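Local coordinates for protein ubiquitin-conjugating enzyme E2, putative (PDB 4DS2) that probably acts as an E2 enzyme, accepting activated ubiquitin as a thioester and passing it on towards substrates, as members of the ubiquitin-conjugating family do, at residues S62-A67 and T92-P97; H37-F42 and R130-Y135; P86-V91 and K125-R130; K136-D141 and Y150-P155. All blocks are in the same frame, centred on the assembly; numbering follows the deposited sequence.

How the contacts relate
Helix 120-132 ties the four contacts together. Contacts 2 and 3, with centres about 9 Å apart, both join it to the antiparallel sheet and share Arg130. That arginine then reaches contact 4, about 17 Å between centres from contact 2: its NH2 forms a salt bridge with Asp141 OD1 at 2.7 Å, and its NH1 reaches the carbonyl oxygen of Ser137. Contact 1 leans on the helix end, where the rings of Tyr64 and Phe132 meet with planes at about 40° and Tyr64 CG lies 3.6 Å from Phe132 CD1. Segment 92-97 directly follows segment 86-91 of contact 3 and touches contact 4 where Tyr95 packs on Tyr150.

Contact 1 of 4, residues S62-A67 and T92-P97; sequences SVYGGA and TPVYSP
Tyr64 carries this contact, reaching from the loop 62-67 to the chain at 92-97 with its hydroxyl leading. The polar part comes first. Its OH donates to the backbone carbonyl of Tyr95, with 2.8 Å between Tyr64 OH and Tyr95 O, and it lies in the carbonyl plane at a C=O...donor angle of 152°. The acceptor sits at the edge of the phenol ring, so bond and ring share roughly one plane. A water strengthens the link: it donates to Tyr64 OH at 2.7 Å and also hydrogen-bonds Ser96 OG, whose other partner is the backbone N of Leu98. The tyrosine oxygen thus gives one bond and receives another, which should fix the hydroxyl's rotation.

The apolar part is a single pair. Val94 CG1 comes obliquely to the ring and stops 3.6 Å from Tyr64 CE1, the two side chains crossing at about a right angle. A chi1 of -177° swings CG1 away from the valine's own nitrogen, which presents that methyl to the ring.

In the ubiquitin-conjugating fold, Tyr95-Ser96-Pro97 falls where canonical E2s carry the start of the Tyr-His-Pro-Asn sequence close to the active site, and Tyr64-Gly65-Gly66 belongs to the loop that joins two strands of the sheet.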
# COMPACT_ATOMS: atom_id res chain seq x y z
N SER A 62 12.43 -6.62 -5.12
CA SER A 62 12.83 -5.47 -4.32
C SER A 62 13.55 -5.80 -3.00
O SER A 62 13.52 -6.93 -2.51
CB SER A 62 11.60 -4.58 -4.05
OG SER A 62 10.77 -5.10 -3.04
N VAL A 63 14.19 -4.77 -2.45
CA VAL A 63 14.83 -4.78 -1.13
C VAL A 63 13.94 -5.34 -0.04
O VAL A 63 14.41 -6.02 0.89
CB VAL A 63 15.22 -3.33 -0.69
CG1 VAL A 63 16.73 -3.15 -0.62
CG2 VAL A 63 14.60 -2.25 -1.60
N TYR A 64 12.65 -5.02 -0.18
CA TYR A 64 11.55 -5.32 0.77
C TYR A 64 10.93 -6.73 0.70
O TYR A 64 10.24 -7.15 1.63
CB TYR A 64 10.41 -4.32 0.54
CG TYR A 64 10.80 -2.88 0.82
CD1 TYR A 64 10.82 -2.39 2.12
CD2 TYR A 64 11.17 -2.03 -0.21
CE1 TYR A 64 11.18 -1.08 2.38
CE2 TYR A 64 11.53 -0.72 0.05
CZ TYR A 64 11.54 -0.25 1.34
OH TYR A 64 11.88 1.05 1.62
N GLY A 65 11.13 -7.42 -0.42
CA GLY A 65 10.62 -8.80 -0.58
C GLY A 65 11.71 -9.83 -0.49
O GLY A 65 11.57 -10.91 -1.04
N GLY A 66 12.80 -9.51 0.21
CA GLY A 66 13.98 -10.37 0.32
C GLY A 66 13.69 -11.75 0.89
O GLY A 66 13.74 -12.73 0.16
N ALA A 67 13.37 -11.81 2.19
CA ALA A 67 13.07 -13.08 2.88
C ALA A 67 11.61 -13.54 2.71
O ALA A 67 11.13 -14.37 3.49
CB ALA A 67 13.41 -12.94 4.36
N THR A 92 2.48 -3.25 9.60
CA THR A 92 3.88 -3.65 9.73
C THR A 92 4.77 -2.42 9.60
O THR A 92 4.58 -1.63 8.66
CB THR A 92 4.32 -4.64 8.62
OG1 THR A 92 3.55 -5.83 8.68
CG2 THR A 92 5.83 -5.00 8.78
N PRO A 93 5.75 -2.24 10.51
CA PRO A 93 6.71 -1.16 10.24
C PRO A 93 7.49 -1.43 8.95
O PRO A 93 7.70 -2.60 8.58
CB PRO A 93 7.64 -1.17 11.45
CG PRO A 93 7.49 -2.53 12.04
CD PRO A 93 6.06 -2.93 11.77
N VAL A 94 7.84 -0.34 8.28
CA VAL A 94 8.53 -0.31 6.98
C VAL A 94 9.49 0.90 7.01
O VAL A 94 9.05 2.05 7.26
CB VAL A 94 7.55 -0.17 5.78
CG1 VAL A 94 8.31 -0.23 4.45
CG2 VAL A 94 6.47 -1.24 5.83
N TYR A 95 10.80 0.64 6.84
CA TYR A 95 11.75 1.74 6.74
C TYR A 95 11.65 2.25 5.30
O TYR A 95 11.82 1.52 4.35
CB TYR A 95 13.17 1.31 7.13
CG TYR A 95 14.17 2.46 7.17
CD1 TYR A 95 14.14 3.39 8.21
CD2 TYR A 95 15.13 2.64 6.15
CE1 TYR A 95 15.04 4.45 8.25
CE2 TYR A 95 16.05 3.69 6.19
CZ TYR A 95 16.00 4.61 7.24
OH TYR A 95 16.88 5.68 7.31
N SER A 96 11.32 3.54 5.16
CA SER A 96 11.05 4.14 3.86
C SER A 96 10.96 5.65 3.98
O SER A 96 10.51 6.17 5.01
CB SER A 96 9.73 3.61 3.32
OG SER A 96 9.20 4.45 2.31
N PRO A 97 11.35 6.36 2.89
CA PRO A 97 11.07 7.80 2.78
C PRO A 97 9.57 8.15 2.67
O PRO A 97 9.17 9.28 2.96
CB PRO A 97 11.76 8.20 1.47
CG PRO A 97 12.48 6.98 0.96
CD PRO A 97 11.89 5.81 1.63
O HOH W 1 10.30 2.95 0.44

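Contact 2 of 4, residues H37-F42 and R130-Y135; sequences HSTAIF and RVFSQY
His37 and Thr39 run past the end of helix 120-132 opposite Ser133 and Phe132, the paired CA atoms of His37 and Ser133 being 7.9 Å apart and no hydrogen bond crossing between the segments. Packing alone joins them. Thr39 faces the helix, and its CG2 meets the edge of the Phe132 ring, 4.1 Å from CD2, the two side chains crossing at about a right angle. Phe132 also meets Tyr71, and Thr39 rests on Leu128, Val56 and Pro59, so this end of the contact is the inner one.

The outer end is more exposed. Ser133 OG sits over one face of the His37 imidazole, 4.1 Å from CE1. Gln134 approaches the ring at its edge, with its NE2 4.1 Å from His37 NE2 and the amide turned 58° from the imidazole plane. A bend at chi2 (-62°) folds the Gln134 chain back, and its NE2 makes a weak hydrogen bond with Asp129 OD1. The polar partner of the histidine is elsewhere: ND1 bonds to Asp61. The ring itself is poorly ordered, in keeping with its exposure.

The chain here enters strand 40-46, at one margin of the sheet, and the helix lies across the sheet face: the sheet-on-helix packing that characterises the ubiquitin-conjugating fold.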
# COMPACT_ATOMS: atom_id res chain seq x y z
N HIS A 37 8.18 -8.83 -10.12
CA HIS A 37 8.17 -7.36 -10.00
C HIS A 37 6.94 -6.81 -9.33
O HIS A 37 6.93 -5.67 -8.87
CB HIS A 37 8.36 -6.68 -11.36
CG HIS A 37 8.61 -5.19 -11.25
ND1 HIS A 37 9.80 -4.68 -10.88
CD2 HIS A 37 7.76 -4.10 -11.44
CE1 HIS A 37 9.73 -3.34 -10.85
NE2 HIS A 37 8.48 -2.98 -11.19
N SER A 38 5.87 -7.59 -9.29
CA SER A 38 4.64 -7.16 -8.64
C SER A 38 4.52 -7.75 -7.23
O SER A 38 5.06 -8.80 -6.90
CB SER A 38 3.41 -7.51 -9.49
OG SER A 38 3.08 -6.42 -10.34
N THR A 39 3.78 -7.01 -6.42
CA THR A 39 3.54 -7.37 -5.04
C THR A 39 2.26 -8.19 -5.04
O THR A 39 1.36 -7.93 -5.83
CB THR A 39 3.36 -6.09 -4.20
OG1 THR A 39 1.97 -5.77 -4.05
CG2 THR A 39 4.14 -4.87 -4.88
N ALA A 40 2.20 -9.22 -4.19
CA ALA A 40 1.07 -10.12 -4.19
C ALA A 40 0.27 -9.85 -2.91
O ALA A 40 0.82 -9.90 -1.81
CB ALA A 40 1.55 -11.57 -4.26
N ILE A 41 -1.01 -9.51 -3.07
CA ILE A 41 -1.95 -9.45 -1.95
C ILE A 41 -2.54 -10.85 -1.87
O ILE A 41 -3.10 -11.33 -2.86
CB ILE A 41 -3.10 -8.42 -2.18
CG1 ILE A 41 -2.57 -7.07 -2.69
CG2 ILE A 41 -3.89 -8.21 -0.89
CD1 ILE A 41 -3.62 -6.06 -3.17
N PHE A 42 -2.41 -11.51 -0.72
CA PHE A 42 -2.83 -12.92 -0.54
C PHE A 42 -3.87 -13.20 0.59
O PHE A 42 -4.35 -14.33 0.73
CB PHE A 42 -1.61 -13.83 -0.34
CG PHE A 42 -0.90 -13.64 0.97
CD1 PHE A 42 0.07 -12.66 1.13
CD2 PHE A 42 -1.21 -14.46 2.07
CE1 PHE A 42 0.72 -12.47 2.35
CE2 PHE A 42 -0.57 -14.29 3.29
CZ PHE A 42 0.40 -13.29 3.43
N ARG A 130 4.53 1.90 -5.47
CA ARG A 130 5.22 3.15 -5.19
C ARG A 130 6.25 2.97 -4.08
O ARG A 130 7.37 3.41 -4.19
CB ARG A 130 4.19 4.23 -4.85
CG ARG A 130 4.76 5.53 -4.36
CD ARG A 130 5.67 6.16 -5.36
NE ARG A 130 6.15 7.43 -4.82
CZ ARG A 130 7.16 8.13 -5.33
NH1 ARG A 130 7.81 7.70 -6.40
NH2 ARG A 130 7.51 9.28 -4.76
N VAL A 131 5.84 2.30 -3.02
CA VAL A 131 6.68 2.17 -1.83
C VAL A 131 7.74 1.06 -1.94
O VAL A 131 8.92 1.27 -1.58
CB VAL A 131 5.79 1.96 -0.62
CG1 VAL A 131 6.63 1.63 0.63
CG2 VAL A 131 4.97 3.23 -0.42
N PHE A 132 7.34 -0.10 -2.46
CA PHE A 132 8.25 -1.24 -2.56
C PHE A 132 9.17 -1.19 -3.79
O PHE A 132 10.27 -1.78 -3.78
CB PHE A 132 7.41 -2.53 -2.61
CG PHE A 132 6.76 -2.90 -1.30
CD1 PHE A 132 7.31 -2.52 -0.06
CD2 PHE A 132 5.63 -3.70 -1.30
CE1 PHE A 132 6.73 -2.90 1.12
CE2 PHE A 132 5.05 -4.09 -0.11
CZ PHE A 132 5.61 -3.69 1.10
N SER A 133 8.70 -0.51 -4.85
CA SER A 133 9.34 -0.57 -6.16
C SER A 133 9.74 0.75 -6.78
O SER A 133 10.77 0.80 -7.42
CB SER A 133 8.48 -1.37 -7.12
OG SER A 133 8.73 -2.74 -6.88
N GLN A 134 8.97 1.82 -6.60
CA GLN A 134 9.33 3.07 -7.25
C GLN A 134 9.79 4.11 -6.25
O GLN A 134 9.68 5.30 -6.49
CB GLN A 134 8.17 3.64 -8.07
CG GLN A 134 7.54 2.67 -9.09
CD GLN A 134 8.49 2.16 -10.20
OE1 GLN A 134 9.57 2.72 -10.43
NE2 GLN A 134 8.05 1.11 -10.91
N TYR A 135 10.36 3.68 -5.15
CA TYR A 135 10.72 4.62 -4.09
C TYR A 135 11.87 5.56 -4.43
O TYR A 135 11.88 6.71 -3.92
CB TYR A 135 11.06 3.89 -2.78
CG TYR A 135 12.10 2.81 -2.93
CD1 TYR A 135 11.73 1.52 -3.35
CD2 TYR A 135 13.44 3.06 -2.68
CE1 TYR A 135 12.67 0.52 -3.51
CE2 TYR A 135 14.40 2.06 -2.82
CZ TYR A 135 14.01 0.79 -3.23
OH TYR A 135 14.93 -0.23 -3.36

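Contact 3 of 4, residues P86-V91 and K125-R130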
# COMPACT_ATOMS: atom_id res chain seq x y z
N PRO A 86 -9.71 5.79 -0.31
CA PRO A 86 -9.36 5.34 1.03
C PRO A 86 -7.94 5.67 1.38
O PRO A 86 -7.14 5.94 0.52
CB PRO A 86 -9.44 3.82 0.91
CG PRO A 86 -9.08 3.58 -0.51
CD PRO A 86 -9.78 4.66 -1.26
N THR A 87 -7.63 5.55 2.65
CA THR A 87 -6.30 5.77 3.16
C THR A 87 -5.68 4.41 3.30
O THR A 87 -6.29 3.47 3.81
CB THR A 87 -6.39 6.50 4.53
OG1 THR A 87 -6.67 7.87 4.28
CG2 THR A 87 -5.09 6.41 5.34
N VAL A 88 -4.46 4.28 2.81
CA VAL A 88 -3.64 3.09 3.11
C VAL A 88 -2.66 3.42 4.26
O VAL A 88 -2.18 4.57 4.37
CB VAL A 88 -2.94 2.57 1.85
CG1 VAL A 88 -2.16 1.28 2.09
CG2 VAL A 88 -4.00 2.33 0.76
N ARG A 89 -2.44 2.42 5.12
CA ARG A 89 -1.58 2.53 6.29
C ARG A 89 -0.82 1.23 6.43
O ARG A 89 -1.39 0.19 6.19
CB ARG A 89 -2.43 2.75 7.53
CG ARG A 89 -1.75 3.37 8.75
CD ARG A 89 -2.80 4.03 9.65
NE ARG A 89 -2.31 4.35 11.00
CZ ARG A 89 -2.08 5.59 11.49
NH1 ARG A 89 -2.28 6.67 10.74
NH2 ARG A 89 -1.65 5.76 12.74
N PHE A 90 0.46 1.28 6.77
CA PHE A 90 1.18 0.03 7.06
C PHE A 90 0.99 -0.30 8.51
O PHE A 90 1.25 0.58 9.35
CB PHE A 90 2.65 0.15 6.70
CG PHE A 90 2.87 0.14 5.22
CD1 PHE A 90 2.65 1.28 4.47
CD2 PHE A 90 3.21 -1.04 4.56
CE1 PHE A 90 2.81 1.26 3.10
CE2 PHE A 90 3.39 -1.05 3.19
CZ PHE A 90 3.19 0.09 2.46
N VAL A 91 0.50 -1.51 8.80
CA VAL A 91 0.45 -2.01 10.17
C VAL A 91 1.84 -2.53 10.53
O VAL A 91 2.30 -2.29 11.63
CB VAL A 91 -0.58 -3.13 10.38
CG1 VAL A 91 -0.44 -3.72 11.79
CG2 VAL A 91 -2.00 -2.62 10.13
N LYS A 125 -2.74 -1.18 -5.48
CA LYS A 125 -1.61 -1.51 -6.31
C LYS A 125 -0.69 -0.32 -6.51
O LYS A 125 0.51 -0.50 -6.61
CB LYS A 125 -2.06 -2.11 -7.64
CG LYS A 125 -2.76 -3.46 -7.46
CD LYS A 125 -3.00 -4.19 -8.79
CE LYS A 125 -4.36 -4.87 -8.86
NZ LYS A 125 -5.35 -3.92 -9.44
N LEU A 126 -1.24 0.88 -6.56
CA LEU A 126 -0.43 2.09 -6.77
C LEU A 126 0.51 2.31 -5.61
O LEU A 126 1.65 2.74 -5.80
CB LEU A 126 -1.30 3.35 -6.98
CG LEU A 126 -0.49 4.66 -7.05
CD1 LEU A 126 -1.25 5.77 -7.74
CD2 LEU A 126 -0.03 5.13 -5.66
N VAL A 127 0.02 2.03 -4.41
CA VAL A 127 0.76 2.31 -3.17
C VAL A 127 1.84 1.29 -2.93
O VAL A 127 2.95 1.65 -2.49
CB VAL A 127 -0.13 2.30 -1.93
CG1 VAL A 127 0.73 2.16 -0.67
CG2 VAL A 127 -0.99 3.56 -1.88
N LEU A 128 1.50 0.02 -3.19
CA LEU A 128 2.46 -1.08 -2.99
C LEU A 128 3.64 -0.93 -3.93
O LEU A 128 4.79 -1.07 -3.52
CB LEU A 128 1.80 -2.42 -3.22
CG LEU A 128 0.69 -2.80 -2.22
CD1 LEU A 128 -0.14 -3.96 -2.79
CD2 LEU A 128 1.29 -3.13 -0.87
N ASP A 129 3.33 -0.61 -5.18
CA ASP A 129 4.34 -0.39 -6.19
C ASP A 129 5.20 0.85 -5.88
O ASP A 129 6.43 0.86 -6.07
CB ASP A 129 3.67 -0.22 -7.55
CG ASP A 129 4.62 0.33 -8.59
OD1 ASP A 129 5.67 -0.33 -8.88
OD2 ASP A 129 4.33 1.44 -9.10
N ARG A 130 4.53 1.90 -5.47
CA ARG A 130 5.22 3.15 -5.19
C ARG A 130 6.25 2.97 -4.08
O ARG A 130 7.37 3.41 -4.19
CB ARG A 130 4.19 4.23 -4.85
CG ARG A 130 4.76 5.53 -4.36
CD ARG A 130 5.67 6.16 -5.36
NE ARG A 130 6.15 7.43 -4.82
CZ ARG A 130 7.16 8.13 -5.33
NH1 ARG A 130 7.81 7.70 -6.40
NH2 ARG A 130 7.51 9.28 -4.76
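Val88 is the first residue of segment 86-91 to meet helix 120-132, and it does so opposite Val127, with their CA atoms 7.7 Å apart. The two valines lie alongside each other and slide past in opposite directions, methyl against methyl. CG1 of Val88 comes within 4.1 Å of CG1 of Val127, and the CG2 pair of Val88 and Val127 follows at 4.2 Å. The first torsion is much the same in both residues (chi1 -176° in Val88, 162° in Val127), and like methyl meets like.

Arg89 comes next and, as alternation along a strand requires, starts out on the other side of the sheet.

Phe90 starts out neither at the helix nor away from it, but the far end of its ring comes nearer. The ring is met obliquely by the same Val127 methyl, CG1 lying 4.4 Å from CE1 of Phe90, so a single carbon touches both Val88 and Phe90. Leu128 comes near the ring's far end more loosely, with its CD2 5.0 Å from CZ of Phe90. The touching side chains are all apolar and buried, and no hydrogen bond crosses between strand and helix.

The sequence Pro-Pro-Thr-Val-Arg-Phe around this strand matches the proline-rich turn and following strand of E2 enzymes. Strand 87-90 is an edge strand, at the other margin of the sheet from strand 40-46, bonded through its backbone to strand 70-76 at Thr87 with Leu76 and Arg89 with Ser74. Leu73 of that strand packs on Val88 and Phe90 beside the helix, while Met109 and Val110 of helix 108-111 close on Val127 and Phe132 adjoins Phe90.

Contact 4 of 4, residues K136-D141 and Y150-P155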
# COMPACT_ATOMS: atom_id res chain seq x y z
N LYS A 136 12.83 5.09 -5.26
CA LYS A 136 14.04 5.89 -5.64
C LYS A 136 13.73 7.23 -6.29
O LYS A 136 14.51 8.16 -6.14
CB LYS A 136 14.99 5.11 -6.57
CG LYS A 136 15.71 3.95 -5.90
CD LYS A 136 16.96 3.50 -6.67
CE LYS A 136 17.41 2.08 -6.28
NZ LYS A 136 16.71 0.90 -6.88
N SER A 137 12.59 7.33 -6.99
CA SER A 137 12.19 8.59 -7.67
C SER A 137 11.27 9.44 -6.76
O SER A 137 10.09 9.13 -6.51
CB SER A 137 11.57 8.33 -9.03
OG SER A 137 10.28 7.81 -8.84
N ARG A 138 11.85 10.52 -6.28
CA ARG A 138 11.21 11.41 -5.36
C ARG A 138 10.10 12.24 -6.03
O ARG A 138 10.28 12.72 -7.14
CB ARG A 138 12.27 12.36 -4.82
CG ARG A 138 11.76 13.30 -3.75
CD ARG A 138 12.87 13.78 -2.84
NE ARG A 138 12.29 14.53 -1.73
CZ ARG A 138 11.86 15.79 -1.81
NH1 ARG A 138 11.97 16.48 -2.96
NH2 ARG A 138 11.34 16.37 -0.73
N ARG A 139 8.99 12.46 -5.31
CA ARG A 139 7.95 13.44 -5.72
C ARG A 139 7.54 14.38 -4.58
O ARG A 139 8.37 15.04 -3.98
CB ARG A 139 6.73 12.74 -6.27
CG ARG A 139 7.04 11.93 -7.48
CD ARG A 139 5.86 11.07 -7.84
NE ARG A 139 6.27 10.05 -8.77
CZ ARG A 139 5.65 8.89 -8.94
NH1 ARG A 139 4.57 8.58 -8.24
NH2 ARG A 139 6.11 8.05 -9.84
N ASP A 140 6.24 14.47 -4.31
CA ASP A 140 5.70 15.43 -3.35
C ASP A 140 5.09 14.67 -2.19
O ASP A 140 4.37 15.24 -1.40
CB ASP A 140 4.65 16.30 -4.05
CG ASP A 140 3.47 15.49 -4.58
OD1 ASP A 140 3.57 14.24 -4.71
OD2 ASP A 140 2.42 16.10 -4.85
N ASP A 141 5.42 13.36 -2.11
CA ASP A 141 4.80 12.40 -1.15
C ASP A 141 5.80 11.81 -0.15
O ASP A 141 5.52 10.81 0.52
CB ASP A 141 4.03 11.29 -1.91
CG ASP A 141 4.89 10.55 -2.92
OD1 ASP A 141 6.06 10.94 -3.14
OD2 ASP A 141 4.38 9.57 -3.52
N TYR A 150 19.19 9.33 3.64
CA TYR A 150 20.01 8.16 3.77
C TYR A 150 20.06 7.31 2.48
O TYR A 150 21.14 6.82 2.09
CB TYR A 150 19.52 7.34 4.96
CG TYR A 150 20.57 6.40 5.51
CD1 TYR A 150 21.71 6.88 6.17
CD2 TYR A 150 20.42 5.01 5.37
CE1 TYR A 150 22.67 6.00 6.67
CE2 TYR A 150 21.37 4.13 5.86
CZ TYR A 150 22.49 4.61 6.50
OH TYR A 150 23.41 3.70 6.98
N LEU A 151 18.92 7.12 1.82
CA LEU A 151 18.94 6.50 0.47
C LEU A 151 19.82 7.27 -0.53
O LEU A 151 20.57 6.67 -1.32
CB LEU A 151 17.52 6.44 -0.11
CG LEU A 151 17.40 5.87 -1.54
CD1 LEU A 151 17.70 4.37 -1.65
CD2 LEU A 151 16.03 6.17 -2.08
N GLU A 152 19.69 8.59 -0.49
CA GLU A 152 20.36 9.45 -1.46
C GLU A 152 21.88 9.41 -1.33
O GLU A 152 22.59 9.48 -2.32
CB GLU A 152 19.85 10.89 -1.36
CG GLU A 152 18.62 11.16 -2.23
CD GLU A 152 17.98 12.53 -1.98
OE1 GLU A 152 18.36 13.24 -1.02
OE2 GLU A 152 17.06 12.89 -2.74
N LYS A 153 22.36 9.25 -0.10
CA LYS A 153 23.80 9.30 0.17
C LYS A 153 24.42 8.00 0.60
O LYS A 153 25.63 7.85 0.51
CB LYS A 153 24.08 10.42 1.17
CG LYS A 153 23.84 11.73 0.44
CD LYS A 153 24.10 13.02 1.18
CE LYS A 153 23.32 14.14 0.50
NZ LYS A 153 23.67 15.52 0.94
N PHE A 154 23.62 7.05 1.04
CA PHE A 154 24.12 5.72 1.33
C PHE A 154 23.19 4.67 0.73
O PHE A 154 22.65 3.83 1.46
CB PHE A 154 24.29 5.52 2.83
CG PHE A 154 25.28 6.47 3.45
CD1 PHE A 154 26.60 6.12 3.61
CD2 PHE A 154 24.88 7.76 3.82
CE1 PHE A 154 27.52 7.01 4.15
CE2 PHE A 154 25.78 8.65 4.36
CZ PHE A 154 27.10 8.28 4.53
N PRO A 155 23.06 4.69 -0.62
CA PRO A 155 22.16 3.77 -1.33
C PRO A 155 22.32 2.34 -0.87
O PRO A 155 21.34 1.62 -0.67
CB PRO A 155 22.60 3.88 -2.80
CG PRO A 155 23.31 5.19 -2.90
CD PRO A 155 23.93 5.44 -1.56
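Arg138 and Glu152 bring a guanidinium group and a carboxylate near each other, yet the flat groups do not meet. They belong to the C-terminal helical part of the ubiquitin-conjugating fold, where the loop after helix 120-132 runs beside helix 145-153. It is the aliphatic CD of Arg138 that lies nearest the acid, 4.3 Å from Glu152 OE2, while Arg138 NE and Glu152 OE2 stay 5.1 Å apart. Any attraction between these exposed charges is probably modest, and Arg138 NE also has a long, weak ion pair with Asp142. Within the helical segment, the Tyr150 ring has Phe154 CB over the centre of one face, 4.1 Å above the plane. Arg161 makes a cation-pi contact with the same ring.

Helix 145-153 gives way at Phe154, which also stands at the N-cap position of helix 155-162; the last turn is held by a backbone bond of 2.7 Å from Phe154 N to Tyr150 O.

Apolar packing between loop and helix falls to Leu151, which is buried and points at the loop. It also rests on Phe158 and Tyr135, filling the angle between the two last helices and the loop. With chi1 at 178°, CG stands opposite the leucine's amide nitrogen and the side chain extends towards Lys136; its CD2 methyl ends 4.1 Å from the CA of Lys136 and 4.4 Å from that lysine's CG.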